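Local coordinates for protein isoaspartyl dipeptidase (Fervidobacterium islandicum, PDB 7CDH) that probably hydrolyses isoaspartyl (beta-aspartyl) dipeptides as a zinc-dependent M38 metallopeptidase of the amidohydrolase family, a role associated with protein repair, at residues N7-S12 with V357-F362; E44-N49 with I364-S369; R143-I148 with A177-G182; G242-L247 with P335-K340; K370-M375 with V379-N384. All blocks are in the same frame, centred on the assembly; numbering follows the deposited sequence.

Contact 1 of 5, residues N7-S12 with V357-F362; sequences NAKVFS and VDEQSF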
# COMPACT_ATOMS: atom_id res chain seq x y z
N ASN A 7 28.03 50.55 -24.57
CA ASN A 7 28.77 50.55 -25.87
C ASN A 7 28.61 49.23 -26.62
O ASN A 7 29.43 49.00 -27.52
CB ASN A 7 30.29 50.77 -25.71
CG ASN A 7 30.64 52.11 -25.12
OD1 ASN A 7 29.83 53.04 -25.19
ND2 ASN A 7 31.85 52.23 -24.57
N ALA A 8 27.64 48.40 -26.27
CA ALA A 8 27.38 47.15 -27.02
C ALA A 8 26.29 47.40 -28.06
O ALA A 8 25.42 48.29 -27.88
CB ALA A 8 27.02 46.03 -26.09
N LYS A 9 26.32 46.62 -29.13
CA LYS A 9 25.16 46.54 -30.05
C LYS A 9 24.22 45.52 -29.43
O LYS A 9 24.64 44.41 -29.20
CB LYS A 9 25.63 46.16 -31.46
CG LYS A 9 26.35 47.25 -32.22
CD LYS A 9 27.60 46.78 -32.93
CE LYS A 9 28.76 47.72 -32.69
NZ LYS A 9 29.83 47.55 -33.70
N VAL A 10 22.99 45.88 -29.15
CA VAL A 10 22.08 44.99 -28.40
C VAL A 10 21.14 44.27 -29.36
O VAL A 10 20.48 44.95 -30.19
CB VAL A 10 21.32 45.83 -27.37
CG1 VAL A 10 20.27 45.01 -26.65
CG2 VAL A 10 22.31 46.47 -26.42
N PHE A 11 21.07 42.94 -29.26
CA PHE A 11 20.00 42.12 -29.88
C PHE A 11 19.09 41.62 -28.78
O PHE A 11 19.54 40.93 -27.88
CB PHE A 11 20.58 40.96 -30.67
CG PHE A 11 21.47 41.34 -31.82
CD1 PHE A 11 22.76 41.77 -31.61
CD2 PHE A 11 21.03 41.21 -33.12
CE1 PHE A 11 23.60 42.08 -32.67
CE2 PHE A 11 21.86 41.51 -34.19
CZ PHE A 11 23.14 41.95 -33.96
N SER A 12 17.82 41.99 -28.85
CA SER A 12 16.89 42.00 -27.70
C SER A 12 15.97 40.77 -27.67
O SER A 12 15.26 40.60 -26.67
CB SER A 12 16.11 43.30 -27.74
OG SER A 12 15.24 43.33 -28.87
N VAL A 357 29.08 38.70 -26.85
CA VAL A 357 29.81 37.99 -27.93
C VAL A 357 30.74 38.99 -28.61
O VAL A 357 30.45 40.19 -28.67
CB VAL A 357 28.73 37.40 -28.84
CG1 VAL A 357 29.29 36.89 -30.15
CG2 VAL A 357 28.00 36.31 -28.09
N ASP A 358 31.91 38.53 -29.03
CA ASP A 358 32.85 39.35 -29.83
C ASP A 358 32.26 39.52 -31.25
O ASP A 358 31.90 38.50 -31.86
CB ASP A 358 34.21 38.68 -29.82
CG ASP A 358 35.26 39.53 -30.48
OD1 ASP A 358 35.27 39.57 -31.75
OD2 ASP A 358 36.01 40.18 -29.71
N GLU A 359 32.12 40.75 -31.76
CA GLU A 359 31.42 41.01 -33.04
C GLU A 359 32.23 40.44 -34.22
O GLU A 359 31.61 40.11 -35.22
CB GLU A 359 31.10 42.49 -33.22
CG GLU A 359 32.34 43.37 -33.37
CD GLU A 359 32.07 44.86 -33.51
OE1 GLU A 359 30.87 45.24 -33.56
OE2 GLU A 359 33.07 45.62 -33.59
N GLN A 360 33.54 40.27 -34.09
CA GLN A 360 34.40 39.69 -35.16
C GLN A 360 34.32 38.16 -35.08
O GLN A 360 33.69 37.56 -35.97
CB GLN A 360 35.85 40.20 -35.06
CG GLN A 360 36.01 41.69 -35.34
CD GLN A 360 35.33 42.13 -36.62
OE1 GLN A 360 35.53 41.55 -37.69
NE2 GLN A 360 34.50 43.16 -36.53
N SER A 361 34.91 37.57 -34.03
CA SER A 361 35.09 36.10 -33.85
C SER A 361 33.78 35.40 -33.43
O SER A 361 33.63 34.19 -33.73
CB SER A 361 36.17 35.83 -32.85
OG SER A 361 35.72 36.13 -31.54
N PHE A 362 32.85 36.12 -32.80
CA PHE A 362 31.56 35.56 -32.33
C PHE A 362 31.79 34.56 -31.17
O PHE A 362 30.99 33.68 -30.94
CB PHE A 362 30.78 34.94 -33.49
CG PHE A 362 29.71 35.84 -34.01
CD1 PHE A 362 30.02 36.93 -34.82
CD2 PHE A 362 28.38 35.61 -33.70
CE1 PHE A 362 29.03 37.76 -35.30
CE2 PHE A 362 27.39 36.44 -34.19
CZ PHE A 362 27.71 37.52 -34.98
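Lys9 swings CG alongside its own backbone N, opposite the carbonyl carbon (chi1 -73°), then bends at its next two torsions, and this brings NZ to Glu359. Glu359 starts with CG between N and the carbonyl carbon (chi1 66°) and runs straight from there to its carboxylate. The two meet in the small beta domain that chain ends of amidohydrolases build beside the TIM barrel. Strand 51-59 runs between strands 8-11 and 354-358, parallel to the first and antiparallel to the second, so the salt bridge spans it: the Lys9 main chain is hydrogen-bonded to Leu51 and Leu53, while the Glu359 side chain lies on Leu52. NZ of Lys9 stands 2.5 Å from OE1 of Glu359, meeting the syn lone pair of that oxygen; Glu359 OE2 is farther from that NZ, at 3.8 Å. The side chains come together at a slant, both partly exposed, in a surface link that buries little area.

At the end of strand 354-358, Asp358 shapes the turn that carries Glu359. Its OD1 takes the backbone N-H groups of Gln360 and Ser361, an Asx turn and an Asx motif at once. Gln360 N lies 3.0 Å from Asp358 OD1 and Ser361 N lies 3.1 Å from it, the two arriving from opposite faces of the carboxylate.

Contact 2 of 5, residues E44-N49 with I364-S369; sequences EIYDAN and IVSVIS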
# COMPACT_ATOMS: atom_id res chain seq x y z
N GLU A 44 28.30 49.29 -10.78
CA GLU A 44 29.39 48.73 -11.61
C GLU A 44 29.11 49.14 -13.06
O GLU A 44 27.92 49.20 -13.44
CB GLU A 44 29.48 47.22 -11.39
CG GLU A 44 30.49 46.54 -12.29
CD GLU A 44 30.82 45.09 -11.97
OE1 GLU A 44 31.60 44.51 -12.76
OE2 GLU A 44 30.33 44.55 -10.95
N ILE A 45 30.15 49.42 -13.83
CA ILE A 45 30.06 49.75 -15.28
C ILE A 45 30.92 48.75 -16.06
O ILE A 45 32.03 48.46 -15.60
CB ILE A 45 30.52 51.21 -15.51
CG1 ILE A 45 29.55 52.18 -14.82
CG2 ILE A 45 30.68 51.48 -17.00
CD1 ILE A 45 29.71 53.64 -15.22
N TYR A 46 30.42 48.23 -17.17
CA TYR A 46 31.18 47.31 -18.05
C TYR A 46 31.20 47.88 -19.47
O TYR A 46 30.12 48.21 -20.05
CB TYR A 46 30.62 45.89 -17.93
CG TYR A 46 31.32 44.85 -18.77
CD1 TYR A 46 32.48 44.24 -18.33
CD2 TYR A 46 30.79 44.43 -19.97
CE1 TYR A 46 33.12 43.28 -19.09
CE2 TYR A 46 31.42 43.47 -20.74
CZ TYR A 46 32.60 42.88 -20.31
OH TYR A 46 33.21 41.93 -21.08
N ASP A 47 32.42 48.07 -19.98
CA ASP A 47 32.71 48.60 -21.33
C ASP A 47 32.63 47.44 -22.30
O ASP A 47 33.63 46.68 -22.43
CB ASP A 47 34.09 49.26 -21.42
CG ASP A 47 34.23 50.23 -22.59
OD1 ASP A 47 33.68 49.94 -23.67
OD2 ASP A 47 34.87 51.29 -22.39
N ALA A 48 31.51 47.33 -22.99
CA ALA A 48 31.27 46.21 -23.92
C ALA A 48 31.51 46.68 -25.35
O ALA A 48 30.92 46.07 -26.25
CB ALA A 48 29.88 45.69 -23.72
N ASN A 49 32.37 47.67 -25.58
CA ASN A 49 32.69 48.14 -26.95
C ASN A 49 33.40 46.99 -27.68
O ASN A 49 34.27 46.34 -27.06
CB ASN A 49 33.50 49.45 -26.97
CG ASN A 49 33.98 49.79 -28.37
OD1 ASN A 49 33.18 50.11 -29.26
ND2 ASN A 49 35.27 49.61 -28.58
N ILE A 364 31.94 33.64 -27.20
CA ILE A 364 31.27 34.12 -25.95
C ILE A 364 32.37 34.65 -25.02
O ILE A 364 33.32 33.90 -24.73
CB ILE A 364 30.38 33.03 -25.31
CG1 ILE A 364 29.12 32.79 -26.14
CG2 ILE A 364 30.00 33.40 -23.87
CD1 ILE A 364 28.60 31.40 -26.02
N VAL A 365 32.29 35.90 -24.57
CA VAL A 365 33.37 36.45 -23.71
C VAL A 365 32.77 36.84 -22.36
O VAL A 365 33.54 36.95 -21.41
CB VAL A 365 34.11 37.64 -24.38
CG1 VAL A 365 34.79 37.21 -25.68
CG2 VAL A 365 33.19 38.82 -24.63
N SER A 366 31.49 37.12 -22.26
CA SER A 366 30.91 37.36 -20.92
C SER A 366 29.50 36.78 -20.83
O SER A 366 28.81 36.66 -21.87
CB SER A 366 31.02 38.81 -20.56
OG SER A 366 32.39 39.17 -20.51
N VAL A 367 29.14 36.32 -19.64
CA VAL A 367 27.86 35.62 -19.37
C VAL A 367 27.30 36.14 -18.07
O VAL A 367 28.01 36.12 -17.08
CB VAL A 367 28.02 34.10 -19.32
CG1 VAL A 367 26.67 33.45 -19.10
CG2 VAL A 367 28.65 33.58 -20.58
N ILE A 368 26.06 36.62 -18.12
CA ILE A 368 25.37 37.27 -16.98
C ILE A 368 24.05 36.54 -16.74
O ILE A 368 23.35 36.24 -17.72
CB ILE A 368 25.21 38.77 -17.26
CG1 ILE A 368 26.57 39.40 -17.56
CG2 ILE A 368 24.52 39.48 -16.12
CD1 ILE A 368 26.51 40.88 -17.78
N SER A 369 23.79 36.17 -15.48
CA SER A 369 22.56 35.46 -15.03
C SER A 369 22.08 36.12 -13.75
O SER A 369 22.89 36.25 -12.84
CB SER A 369 22.80 34.00 -14.85
OG SER A 369 21.58 33.33 -14.56
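Tyr46 and Ser366 bring their hydroxyls together in the interior of the small beta domain, where the sheet containing strands 2-6 and 43-47 packs against the strands 354-358 and 364-369. Only 2.9 Å separates Tyr46 OH from Ser366 OG. The phenol leaves strand 43-47 with CG anti to the backbone N (chi1 -179°), which carries its hydroxyl across to the serine; the serine oxygen stands obliquely to the ring, 3.7 Å from Tyr46 CZ. Asp377 ties both ends together from the turn after strand 372-376: its OD1 is hydrogen-bonded to Tyr46 OH and its backbone N to Ser366 OG. Each buried hydroxyl therefore has a partner on the same aspartate. Leu356 touches both side chains, and Phe373 meets the tyrosine ring with the planes at about 50°.

Away from this pair the contact is loose. Val365 and Ile368 turn toward Tyr46's strand but come no nearer than 4.7 Å and 6.0 Å with their side chains. Ile45 and Asp47 of strand 43-47, and Asn49 just after it, are exposed, and there Asp47 OD1 closes an Asx turn by accepting the backbone N of Asn49.

Behind the serine the strand contains a classic beta bulge, Val365 and Ser366 both facing Leu356. Ser366 OG also donates to the neighbouring Val365 O at 2.7 Å, coming from above the carbonyl plane rather than on a lone pair.

Contact 3 of 5, residues R143-I148 with A177-G182; sequences RDIVLI and ADIRVG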
# COMPACT_ATOMS: atom_id res chain seq x y z
N ARG A 143 0.09 16.14 -9.06
CA ARG A 143 0.59 16.60 -7.75
C ARG A 143 2.02 17.12 -7.87
O ARG A 143 2.31 18.10 -7.20
CB ARG A 143 0.56 15.51 -6.68
CG ARG A 143 -0.84 15.17 -6.22
CD ARG A 143 -0.75 13.95 -5.30
NE ARG A 143 -0.11 14.39 -4.10
CZ ARG A 143 -0.76 15.01 -3.13
NH1 ARG A 143 -2.06 15.24 -3.29
NH2 ARG A 143 -0.09 15.43 -2.04
N ASP A 144 2.86 16.50 -8.71
CA ASP A 144 4.27 16.92 -8.92
C ASP A 144 4.32 18.37 -9.39
O ASP A 144 5.00 19.19 -8.75
CB ASP A 144 5.00 15.99 -9.87
CG ASP A 144 5.35 14.63 -9.32
OD1 ASP A 144 5.00 14.35 -8.14
OD2 ASP A 144 6.02 13.85 -10.08
N ILE A 145 3.56 18.70 -10.42
CA ILE A 145 3.60 20.07 -11.01
C ILE A 145 2.90 21.05 -10.07
O ILE A 145 3.30 22.17 -10.01
CB ILE A 145 3.03 20.06 -12.44
CG1 ILE A 145 3.32 21.39 -13.15
CG2 ILE A 145 1.56 19.69 -12.44
CD1 ILE A 145 3.12 21.36 -14.67
N VAL A 146 1.93 20.64 -9.27
CA VAL A 146 1.25 21.62 -8.38
C VAL A 146 2.20 21.90 -7.20
O VAL A 146 2.45 23.08 -6.94
CB VAL A 146 -0.17 21.16 -8.01
CG1 VAL A 146 -0.84 22.00 -6.94
CG2 VAL A 146 -1.06 21.13 -9.23
N LEU A 147 2.85 20.88 -6.63
CA LEU A 147 3.54 21.00 -5.31
C LEU A 147 5.02 21.41 -5.43
O LEU A 147 5.55 21.94 -4.44
CB LEU A 147 3.44 19.68 -4.55
CG LEU A 147 2.04 19.26 -4.11
CD1 LEU A 147 2.15 18.04 -3.20
CD2 LEU A 147 1.31 20.38 -3.39
N ILE A 148 5.69 21.11 -6.53
CA ILE A 148 7.16 21.33 -6.72
C ILE A 148 7.41 22.47 -7.72
O ILE A 148 7.20 22.28 -8.92
CB ILE A 148 7.76 20.02 -7.21
CG1 ILE A 148 7.50 18.90 -6.21
CG2 ILE A 148 9.23 20.19 -7.49
CD1 ILE A 148 7.69 17.55 -6.80
N ALA A 177 -3.63 15.25 -20.25
CA ALA A 177 -4.72 15.94 -19.51
C ALA A 177 -4.28 16.26 -18.08
O ALA A 177 -4.62 17.35 -17.59
CB ALA A 177 -5.99 15.14 -19.53
N ASP A 178 -3.54 15.38 -17.43
CA ASP A 178 -3.10 15.59 -16.03
C ASP A 178 -2.08 16.74 -15.99
O ASP A 178 -2.21 17.61 -15.13
CB ASP A 178 -2.61 14.28 -15.41
CG ASP A 178 -3.76 13.32 -15.05
OD1 ASP A 178 -4.96 13.70 -15.29
OD2 ASP A 178 -3.46 12.17 -14.53
N ILE A 179 -1.16 16.82 -16.92
CA ILE A 179 -0.11 17.86 -16.84
C ILE A 179 -0.73 19.20 -17.28
O ILE A 179 -0.44 20.22 -16.65
CB ILE A 179 1.15 17.42 -17.60
CG1 ILE A 179 2.43 17.92 -16.90
CG2 ILE A 179 1.10 17.86 -19.05
CD1 ILE A 179 2.64 17.35 -15.51
N ARG A 180 -1.67 19.19 -18.22
CA ARG A 180 -2.42 20.41 -18.59
C ARG A 180 -3.20 20.92 -17.38
O ARG A 180 -3.12 22.13 -17.07
CB ARG A 180 -3.35 20.18 -19.78
CG ARG A 180 -4.41 21.26 -19.93
CD ARG A 180 -4.97 21.26 -21.32
NE ARG A 180 -6.02 22.26 -21.50
CZ ARG A 180 -5.83 23.59 -21.49
NH1 ARG A 180 -4.64 24.12 -21.28
NH2 ARG A 180 -6.86 24.40 -21.67
N VAL A 181 -3.93 20.07 -16.69
CA VAL A 181 -4.75 20.60 -15.56
C VAL A 181 -3.84 21.03 -14.41
O VAL A 181 -4.10 22.11 -13.78
CB VAL A 181 -5.82 19.59 -15.15
CG1 VAL A 181 -6.37 19.87 -13.76
CG2 VAL A 181 -6.94 19.60 -16.19
N GLY A 182 -2.79 20.24 -14.14
CA GLY A 182 -1.83 20.59 -13.10
C GLY A 182 -1.17 21.92 -13.39
O GLY A 182 -0.95 22.69 -12.45
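The carbonyl oxygen of Gly182 takes a hydrogen bond from Ser186 OG one turn further along its helix, and on the side facing helix 141-147 it is met by a methyl, Val146 CG2, at 3.6 Å. Next to it lies the main apolar contact. Ile145 points at the facing helix, and its CG2 rests on the bare backbone of Gly182, 3.6 Å from the CA. With no side chain there, the methyl sits directly against the main chain, and the nearest pair of CA atoms, those of Val146 and Gly182, is 5.7 Å apart.

A turn earlier on helix 169-186, Ile179 leaves its backbone at a slant but brings CD1 back to the interface, 4.0 Å from Ile145 CG2. The two isoleucine chains cross at about a right angle. Ile145 has CG1 anti to its backbone N (chi1 -169°), so that CD1 reaches Ile179 while CG2 stays over the glycine.

These are neighbouring outer helices of the TIM barrel, linked in the chain through strand 151-159 and running almost parallel: the short segments approach to 8.8 Å at a crossing angle of -17°. At the C-terminal end of helix 141-147, Lys188 NZ donates to both Ile145 O and Ile148 O. Subunit contacts adjoin the pair as well. Val146 packs on Phe73 of a second subunit, whose Arg131 forms a salt bridge with Asp178 OD2, while Arg143 NH2 pairs with Glu107 of a third subunit.

Contact 4 of 5, residues G242-L247 with P335-K340; sequences GGTIDL and PARVFK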
# COMPACT_ATOMS: atom_id res chain seq x y z
N GLY A 242 -0.02 25.39 -35.25
CA GLY A 242 0.21 26.21 -34.04
C GLY A 242 1.22 25.57 -33.09
O GLY A 242 1.52 26.17 -32.05
N GLY A 243 1.77 24.41 -33.43
CA GLY A 243 2.69 23.67 -32.56
C GLY A 243 4.08 24.24 -32.56
O GLY A 243 4.41 24.92 -33.50
N THR A 244 4.85 23.98 -31.49
CA THR A 244 6.32 24.17 -31.44
C THR A 244 6.99 22.79 -31.43
O THR A 244 6.45 21.91 -30.80
CB THR A 244 6.77 25.04 -30.27
OG1 THR A 244 5.96 26.21 -30.39
CG2 THR A 244 8.24 25.40 -30.32
N ILE A 245 8.05 22.64 -32.21
CA ILE A 245 8.88 21.41 -32.32
C ILE A 245 10.29 21.79 -31.84
O ILE A 245 10.62 22.97 -31.92
CB ILE A 245 8.84 20.85 -33.75
CG1 ILE A 245 9.55 21.76 -34.77
CG2 ILE A 245 7.40 20.61 -34.15
CD1 ILE A 245 9.59 21.22 -36.18
N ASP A 246 11.04 20.79 -31.36
CA ASP A 246 12.44 20.91 -30.88
C ASP A 246 13.30 20.05 -31.78
O ASP A 246 12.89 18.97 -32.16
CB ASP A 246 12.61 20.51 -29.41
CG ASP A 246 14.02 20.75 -28.88
OD1 ASP A 246 14.50 21.88 -28.99
OD2 ASP A 246 14.64 19.80 -28.37
N LEU A 247 14.44 20.59 -32.17
CA LEU A 247 15.43 19.94 -33.06
C LEU A 247 16.69 19.76 -32.22
O LEU A 247 17.08 20.69 -31.45
CB LEU A 247 15.72 20.86 -34.25
CG LEU A 247 14.51 21.43 -34.99
CD1 LEU A 247 14.94 22.40 -36.10
CD2 LEU A 247 13.65 20.32 -35.57
N PRO A 335 11.80 29.10 -26.78
CA PRO A 335 11.76 28.34 -25.53
C PRO A 335 11.05 29.12 -24.41
O PRO A 335 10.22 28.54 -23.75
CB PRO A 335 13.22 28.13 -25.15
CG PRO A 335 13.96 28.28 -26.47
CD PRO A 335 13.17 29.31 -27.24
N ALA A 336 11.30 30.42 -24.30
CA ALA A 336 10.60 31.28 -23.32
C ALA A 336 9.09 31.18 -23.52
O ALA A 336 8.36 31.08 -22.50
CB ALA A 336 11.06 32.69 -23.39
N ARG A 337 8.60 31.19 -24.76
CA ARG A 337 7.12 31.18 -24.98
C ARG A 337 6.61 29.81 -24.56
O ARG A 337 5.64 29.76 -23.83
CB ARG A 337 6.73 31.55 -26.41
CG ARG A 337 5.26 31.40 -26.77
CD ARG A 337 5.00 30.59 -28.05
NE ARG A 337 5.92 31.02 -29.06
CZ ARG A 337 6.69 30.25 -29.81
NH1 ARG A 337 6.59 28.94 -29.78
NH2 ARG A 337 7.53 30.82 -30.63
N VAL A 338 7.30 28.74 -24.95
CA VAL A 338 6.86 27.34 -24.66
C VAL A 338 6.70 27.17 -23.14
O VAL A 338 5.66 26.68 -22.74
CB VAL A 338 7.80 26.30 -25.29
CG1 VAL A 338 7.44 24.91 -24.82
CG2 VAL A 338 7.75 26.34 -26.80
N PHE A 339 7.66 27.62 -22.33
CA PHE A 339 7.75 27.36 -20.86
C PHE A 339 7.15 28.51 -20.05
O PHE A 339 7.15 28.35 -18.83
CB PHE A 339 9.21 27.12 -20.45
CG PHE A 339 9.73 25.84 -21.04
CD1 PHE A 339 9.26 24.62 -20.58
CD2 PHE A 339 10.59 25.86 -22.11
CE1 PHE A 339 9.70 23.44 -21.15
CE2 PHE A 339 11.03 24.68 -22.68
CZ PHE A 339 10.57 23.48 -22.21
N LYS A 340 6.63 29.56 -20.69
CA LYS A 340 6.07 30.78 -20.05
C LYS A 340 7.10 31.39 -19.09
O LYS A 340 6.75 31.59 -17.91
CB LYS A 340 4.76 30.50 -19.33
CG LYS A 340 3.69 29.82 -20.18
CD LYS A 340 2.59 30.74 -20.66
CE LYS A 340 1.48 30.02 -21.39
NZ LYS A 340 0.91 28.91 -20.58
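Thr244 comes to the edge of the Arg337 guanidinium, its OG1 close to the plane of that group and its CB in it. NH1 of Arg337 lies 2.9 Å from Thr244 OG1, but the angle is poor and the pair is not a hydrogen bond; the firm partner of this guanidinium is Asp278, whose backbone carbonyl oxygen accepts a hydrogen bond from NH2. The other flat group nearby is the Phe339 ring, which carries Val338 CG1 over the centre of one face, 4.1 Å above the plane.

Val338 thus works in two directions. While CG1 lies on the phenylalanine, CG2 reaches the threonine: Val338 CG2 is 3.7 Å from Thr244 CG2, the two side chains meeting tip to tip. The threonine can serve both partners because of its first torsion (chi1 -52°), which sets OG1 beside the backbone N and turns CG2 opposite it. The arginine begins extended, with CG anti to the backbone N (chi1 173°), then bends twice to bring its head round to the threonine.

Thr244 is buried, with Tyr221 and Thr281 against it, whereas Arg337 is exposed. Tyr221 also touches Val338, so strand 220-223 takes part on both sides. Gly242 ends the preceding helix 229-240 in a Schellman motif. Thr244 itself sits just before strand 245-248, so helix 333-339 packs here at the N-terminal end of a TIM-barrel strand, the end that in this fold lies away from the active site.

Contact 5 of 5, residues K370-M375 with V379-N384; sequences KGEFLM and VMKNLN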
# COMPACT_ATOMS: atom_id res chain seq x y z
N LYS A 370 20.83 36.57 -13.74
CA LYS A 370 20.25 37.27 -12.58
C LYS A 370 21.17 38.44 -12.24
O LYS A 370 21.23 38.84 -11.06
CB LYS A 370 20.10 36.29 -11.40
CG LYS A 370 19.42 34.98 -11.75
CD LYS A 370 19.37 33.96 -10.62
CE LYS A 370 20.33 32.80 -10.80
NZ LYS A 370 19.90 31.60 -10.07
N GLY A 371 21.86 38.97 -13.25
CA GLY A 371 22.64 40.22 -13.13
C GLY A 371 23.97 40.01 -12.46
O GLY A 371 24.59 41.00 -12.12
N GLU A 372 24.40 38.76 -12.29
CA GLU A 372 25.73 38.39 -11.74
C GLU A 372 26.58 37.93 -12.93
O GLU A 372 26.04 37.25 -13.83
CB GLU A 372 25.56 37.36 -10.61
CG GLU A 372 26.78 36.45 -10.38
CD GLU A 372 26.61 35.23 -9.47
OE1 GLU A 372 25.47 34.98 -8.99
OE2 GLU A 372 27.62 34.51 -9.26
N PHE A 373 27.85 38.32 -12.96
CA PHE A 373 28.81 37.83 -13.97
C PHE A 373 29.21 36.41 -13.58
O PHE A 373 29.86 36.25 -12.55
CB PHE A 373 30.04 38.74 -14.06
CG PHE A 373 29.80 40.01 -14.83
CD1 PHE A 373 30.00 40.05 -16.19
CD2 PHE A 373 29.36 41.15 -14.19
CE1 PHE A 373 29.75 41.20 -16.91
CE2 PHE A 373 29.11 42.30 -14.92
CZ PHE A 373 29.30 42.32 -16.28
N LEU A 374 28.78 35.43 -14.34
CA LEU A 374 29.29 34.04 -14.26
C LEU A 374 30.63 34.01 -14.98
O LEU A 374 31.49 33.21 -14.58
CB LEU A 374 28.29 33.08 -14.91
CG LEU A 374 26.86 33.16 -14.36
CD1 LEU A 374 26.00 32.06 -14.98
CD2 LEU A 374 26.84 33.06 -12.83
N MET A 375 30.77 34.81 -16.03
CA MET A 375 32.02 34.94 -16.82
C MET A 375 32.19 36.40 -17.28
O MET A 375 31.20 37.02 -17.76
CB MET A 375 32.04 34.01 -18.03
CG MET A 375 33.42 33.90 -18.62
SD MET A 375 33.58 32.65 -19.91
CE MET A 375 32.37 33.24 -21.08
N VAL A 379 37.01 35.08 -17.98
CA VAL A 379 37.36 34.71 -16.57
C VAL A 379 36.10 34.23 -15.85
O VAL A 379 35.23 35.05 -15.40
CB VAL A 379 38.02 35.87 -15.80
CG1 VAL A 379 38.52 35.40 -14.44
CG2 VAL A 379 39.15 36.50 -16.59
N MET A 380 36.07 32.91 -15.66
CA MET A 380 35.01 32.18 -14.92
C MET A 380 34.98 32.64 -13.46
O MET A 380 36.06 32.76 -12.85
CB MET A 380 35.35 30.69 -15.00
CG MET A 380 34.29 29.80 -14.38
SD MET A 380 33.14 29.23 -15.61
CE MET A 380 34.23 28.64 -16.90
N LYS A 381 33.78 32.84 -12.92
CA LYS A 381 33.55 33.04 -11.46
C LYS A 381 34.10 31.85 -10.66
O LYS A 381 34.47 30.82 -11.26
CB LYS A 381 32.06 33.15 -11.13
CG LYS A 381 31.28 31.84 -11.27
CD LYS A 381 29.85 31.94 -10.76
CE LYS A 381 29.71 31.57 -9.30
NZ LYS A 381 28.52 32.20 -8.69
N ASN A 382 34.08 31.97 -9.33
CA ASN A 382 34.54 30.92 -8.38
C ASN A 382 33.45 29.85 -8.22
O ASN A 382 32.38 30.18 -7.69
CB ASN A 382 34.91 31.52 -7.03
CG ASN A 382 36.16 30.89 -6.46
OD1 ASN A 382 36.13 29.76 -5.97
ND2 ASN A 382 37.27 31.61 -6.57
N LEU A 383 33.75 28.61 -8.60
CA LEU A 383 32.86 27.42 -8.45
C LEU A 383 33.40 26.39 -7.43
O LEU A 383 34.63 26.31 -7.18
CB LEU A 383 32.72 26.77 -9.83
CG LEU A 383 32.17 27.66 -10.95
CD1 LEU A 383 32.30 26.96 -12.29
CD2 LEU A 383 30.74 28.05 -10.67
N ASN A 384 32.51 25.52 -6.95
CA ASN A 384 32.68 24.70 -5.72
C ASN A 384 33.57 23.47 -5.94
O ASN A 384 34.27 23.09 -4.96
CB ASN A 384 31.32 24.33 -5.14
CG ASN A 384 30.71 25.51 -4.42
OD1 ASN A 384 31.41 26.16 -3.64
ND2 ASN A 384 29.45 25.80 -4.69
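Lys381 makes both hydrogen-bonded links between 370-375 and 379-384, one with its side chain and one with its backbone. Its NZ forms a salt bridge to Glu372 OE2 at 2.5 Å, at the syn lone pair of OE2, and also donates to Glu119 O, so the ammonium is held from two sources. The backbone N of Lys381 gives a nearly straight bond to Leu374 O, 2.9 Å long with 170° at the hydrogen, tilted from the carbonyl plane.

The lysine starts with CG between the backbone N and the carbonyl carbon (chi1 71°) and bends further out; it meets the extended glutamate at about a right angle. Along the way its aliphatic part runs beside Leu374, pointing the same way, with Lys381 CD 3.8 Å from Leu374 CD2.

Next along the hairpin, Met375 and Met380 form an antiparallel non-hydrogen-bonded pair, CA to CA 4.5 Å, with both side chains on the same face. A CA-H...O contact adds to it, Met375 CA lying 3.5 Å from Val379 O.

On its other edge strand 372-376 pairs with strand 364-369, where Leu374 and Met375 both face Val367 in a classic beta bulge. Phe373 packs on Ile368, and its ring makes a cation-pi contact with Lys376. Leu374, Met375 and Met380 pack on Ile86 of helix 82-86, joining the C-terminal hairpin to that helix.

How the contacts relate
From the N terminus, 7-12 and then 44-49 belong to the small beta domain, and both wait for partners more than 300 residues on. In between, the chain makes the TIM barrel, where contact 3 closes a short loop between neighbouring helices and contact 4 a longer one, joining a strand start to a late helix. Contacts 3 and 4 follow in series, both within the spans of contacts 1 and 2. When the chain returns, 357-362 closes contact 1 and 364-369 closes contact 2, so these two cross. Contact 5, a local hairpin, comes last and extends the same sheet: strand 372-376 hydrogen-bonds along strand 364-369, joining it to contact 2.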